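Local atomic coordinates of putative phosphosugar isomerase (PDB entry 3FJ1), a protein that carries two SIS domains and probably binds a carbohydrate derivative such as a phosphosugar, although its activity remains unproven. Residues A[223-226]-A[227-231]; A[311-314]-A[315-318]. All coordinates share one frame; numbering follows the deposited sequence.

Contact 1 (A[223-226]-A[227-231]); sequences AALK and FKETC
Thr230 turns its hydroxyl back on Lys226, one helical turn earlier, and the carbonyl there is gripped twice. Lys226 O accepts Thr230 OG1 at 2.7 Å and Thr230 N at 2.9 Å, the two donors coming from opposite faces of the carbonyl plane. A first torsion of 64° sets OG1 between the threonine's own N and carbonyl carbon, a rotamer from which the hydroxyl can reach the i-4 carbonyl.

Along another side of the helix Lys226 and Glu229 run side by side and point the same way, as do Leu225 and Glu229. The carboxylate therefore lies against aliphatic chain, with Glu229 OE1 3.9 Å from Lys226 CD and 4.1 Å from Leu225 CD1. The charges themselves stay apart, Lys226 NZ standing 5.4 Å from Glu229 OE1. Bends at chi2 and chi4 carry the ammonium group to a salt bridge with Glu222, and to hydrogen bonds with Ala151 O and Ser53 OG. Lys228 folds the other way, alongside the preceding turn, and its CE comes to 3.5 Å from Ala224 O.

The helix, 217-231, is the crossover of a beta-alpha-beta unit in the second SIS domain, linking strands 208-212 and 235-239. Ala224 and Phe227 face those strands, whereas Leu225, Lys228 and Glu229 pack on Pro247 of the second subunit.

The chemistry implies a division of labour: Thr230 secures the last turn internally through the doubly bonded carbonyl of Lys226, and the lysine spends its charge on Glu222, so that any attraction to Glu229 is probably weak.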
# COMPACT_ATOMS: atom_id res chain seq x y z
N ALA A 223 -2.46 4.75 12.43
CA ALA A 223 -3.53 5.33 13.24
C ALA A 223 -4.91 4.77 12.82
O ALA A 223 -5.69 4.33 13.67
CB ALA A 223 -3.50 6.85 13.15
N ALA A 224 -5.18 4.76 11.51
CA ALA A 224 -6.44 4.20 11.02
C ALA A 224 -6.56 2.70 11.40
O ALA A 224 -7.61 2.26 11.86
CB ALA A 224 -6.64 4.42 9.53
N LEU A 225 -5.47 1.95 11.25
CA LEU A 225 -5.47 0.54 11.60
C LEU A 225 -5.85 0.33 13.07
O LEU A 225 -6.79 -0.42 13.38
CB LEU A 225 -4.10 -0.09 11.32
CG LEU A 225 -3.91 -1.54 11.80
CD1 LEU A 225 -5.01 -2.43 11.18
CD2 LEU A 225 -2.52 -2.07 11.51
N LYS A 226 -5.13 1.00 13.96
CA LYS A 226 -5.32 0.78 15.38
C LYS A 226 -6.66 1.31 15.91
O LYS A 226 -7.22 0.75 16.88
CB LYS A 226 -4.12 1.26 16.19
CG LYS A 226 -2.81 0.54 15.80
CD LYS A 226 -2.87 -1.00 15.96
CE LYS A 226 -1.55 -1.72 15.50
NZ LYS A 226 -0.30 -1.37 16.23
N PHE A 227 -7.18 2.35 15.27
CA PHE A 227 -8.51 2.84 15.63
C PHE A 227 -9.55 1.75 15.35
O PHE A 227 -10.39 1.48 16.20
CB PHE A 227 -8.83 4.10 14.84
CG PHE A 227 -10.16 4.70 15.16
CD1 PHE A 227 -10.31 5.50 16.27
CD2 PHE A 227 -11.25 4.48 14.35
CE1 PHE A 227 -11.56 6.08 16.55
CE2 PHE A 227 -12.48 5.05 14.63
CZ PHE A 227 -12.64 5.84 15.73
N LYS A 228 -9.46 1.10 14.19
CA LYS A 228 -10.37 0.00 13.85
C LYS A 228 -10.21 -1.18 14.80
O LYS A 228 -11.20 -1.76 15.28
CB LYS A 228 -10.17 -0.46 12.40
CG LYS A 228 -10.56 0.59 11.34
CD LYS A 228 -10.37 0.08 9.91
CE LYS A 228 -8.94 -0.04 9.52
NZ LYS A 228 -8.84 -0.54 8.10
N GLU A 229 -8.95 -1.52 15.06
CA GLU A 229 -8.58 -2.64 15.89
C GLU A 229 -9.13 -2.50 17.31
O GLU A 229 -9.70 -3.43 17.88
CB GLU A 229 -7.06 -2.65 16.03
CG GLU A 229 -6.44 -3.95 16.49
CD GLU A 229 -5.78 -4.70 15.32
OE1 GLU A 229 -4.70 -4.24 14.80
OE2 GLU A 229 -6.35 -5.73 14.92
N THR A 230 -8.93 -1.32 17.87
CA THR A 230 -9.25 -1.09 19.29
C THR A 230 -10.70 -0.65 19.55
O THR A 230 -11.28 -1.04 20.58
CB THR A 230 -8.25 -0.10 19.93
OG1 THR A 230 -8.35 1.18 19.32
CG2 THR A 230 -6.79 -0.64 19.85
N CYS A 231 -11.30 0.10 18.64
CA CYS A 231 -12.64 0.63 18.87
C CYS A 231 -13.73 -0.01 18.03
O CYS A 231 -14.90 0.25 18.26
CB CYS A 231 -12.65 2.14 18.60
SG CYS A 231 -11.58 3.02 19.72

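Contact 2 (A[311-314]-A[315-318]); sequences SLIV and SFYS
Ile313 lays its CG1 methylene over one face of the Tyr317 ring, 3.8 Å from the centroid and 25° off the ring normal, a CH-pi contact between residues one helical turn apart. The same face also receives the isoleucine's backbone: Ile313 O stands 3.1 Å above the ring plane, toward the rim near CG, while CG1 sits at the phenol end, 3.5 Å from Tyr317 CZ, and backbone and side chain of one residue together back the ring. That carbonyl also accepts Tyr317 N at 2.8 Å. With CG1 anti to the backbone N (chi1 -159°), the isoleucine branch runs down the helix toward its partners, and its CD1 methyl reaches Phe316 CD2 at 4.0 Å. With an alanine at Tyr317, Ile313 CG1 would probably lose the ring face it lies on and Glu222 one of its hydrogen-bond partners, the phenol OH.

Helix 308-326, to which these residues belong, is wedged among helices 217-231, 153-171 and 183-191 in this double-SIS fold. Ile313 and Phe316 lean on helix 217-231 of the second SIS domain; Tyr317 and Val314 meet helix 153-171, which follows the last strand of the first domain's sheet.

The serine side of the helix is put together differently: within the helix its two hydroxyls are joined through a water and not by direct contact, although neighbouring helices and loops still cover them. Ser311 OG and Ser315 OG are 5.0 Å apart, too far to bond directly, and the water spans them, donating to Ser311 OG at 2.8 Å and to Ser315 OG at 3.0 Å. The two hydroxyls are held from beyond the helix as well, Ser311 OG by Val300 O and Ser315 OG by Ala190 O.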
# COMPACT_ATOMS: atom_id res chain seq x y z
N SER A 311 6.20 10.74 18.02
CA SER A 311 5.55 11.51 19.05
C SER A 311 4.03 11.62 18.73
O SER A 311 3.15 11.45 19.59
CB SER A 311 6.23 12.89 19.15
OG SER A 311 5.48 13.75 19.98
N LEU A 312 3.70 11.88 17.47
CA LEU A 312 2.31 12.04 17.06
C LEU A 312 1.47 10.78 17.27
O LEU A 312 0.35 10.85 17.72
CB LEU A 312 2.25 12.43 15.57
CG LEU A 312 3.06 13.64 15.12
CD1 LEU A 312 2.87 13.89 13.63
CD2 LEU A 312 2.62 14.88 15.95
N ILE A 313 2.03 9.62 16.92
CA ILE A 313 1.31 8.36 17.09
C ILE A 313 1.10 8.04 18.57
O ILE A 313 0.08 7.47 18.91
CB ILE A 313 1.95 7.18 16.32
CG1 ILE A 313 0.90 6.06 16.10
CG2 ILE A 313 3.30 6.70 16.96
CD1 ILE A 313 -0.28 6.39 15.12
N VAL A 314 2.05 8.39 19.43
CA VAL A 314 1.87 8.17 20.89
C VAL A 314 0.67 9.02 21.39
O VAL A 314 -0.19 8.52 22.15
CB VAL A 314 3.16 8.40 21.69
CG1 VAL A 314 2.86 8.43 23.20
CG2 VAL A 314 4.23 7.27 21.37
N SER A 315 0.61 10.27 20.96
CA SER A 315 -0.53 11.13 21.32
C SER A 315 -1.85 10.54 20.78
O SER A 315 -2.88 10.54 21.46
CB SER A 315 -0.31 12.55 20.85
OG SER A 315 0.75 13.18 21.60
N PHE A 316 -1.80 10.03 19.56
CA PHE A 316 -2.98 9.41 18.97
C PHE A 316 -3.43 8.20 19.79
O PHE A 316 -4.63 8.03 20.04
CB PHE A 316 -2.71 8.98 17.51
CG PHE A 316 -3.86 8.24 16.88
CD1 PHE A 316 -4.92 8.91 16.35
CD2 PHE A 316 -3.88 6.86 16.84
CE1 PHE A 316 -5.98 8.21 15.78
CE2 PHE A 316 -4.94 6.17 16.29
CZ PHE A 316 -5.97 6.84 15.75
N TYR A 317 -2.48 7.34 20.14
CA TYR A 317 -2.78 6.13 20.93
C TYR A 317 -3.50 6.50 22.23
O TYR A 317 -4.47 5.87 22.65
CB TYR A 317 -1.51 5.36 21.27
CG TYR A 317 -0.77 4.65 20.13
CD1 TYR A 317 -1.45 4.08 19.05
CD2 TYR A 317 0.60 4.47 20.20
CE1 TYR A 317 -0.76 3.39 18.04
CE2 TYR A 317 1.30 3.78 19.20
CZ TYR A 317 0.61 3.24 18.14
OH TYR A 317 1.34 2.57 17.15
N SER A 318 -2.95 7.53 22.86
CA SER A 318 -3.48 8.08 24.09
C SER A 318 -4.91 8.61 23.89
O SER A 318 -5.78 8.32 24.69
CB SER A 318 -2.53 9.18 24.60
OG SER A 318 -3.05 9.79 25.77
O HOH W 1 2.83 14.69 20.15

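In the fold
Contacts 1 and 2 lie on neighbouring helices of the second SIS domain, their centres about 12 Å apart, and they illustrate how turn-by-turn contacts become one interface. Ala223 is the joint: its CB meets Ile313 CD1 at 3.8 Å, and Ala223 O lies 3.3 Å from Phe316 CZ. Phe227 CB approaches the same ring atom, Phe316 CZ, at 4.1 Å. Farther round, Lys226 CG is 4.2 Å from Tyr317 CE1, and the polar ends of these two residues converge on Glu222 OE2, which binds both the ammonium group and the phenol. Glu222 thus links the contacts through a salt bridge to Lys226 and a hydrogen bond to Tyr317, beside the packing seam.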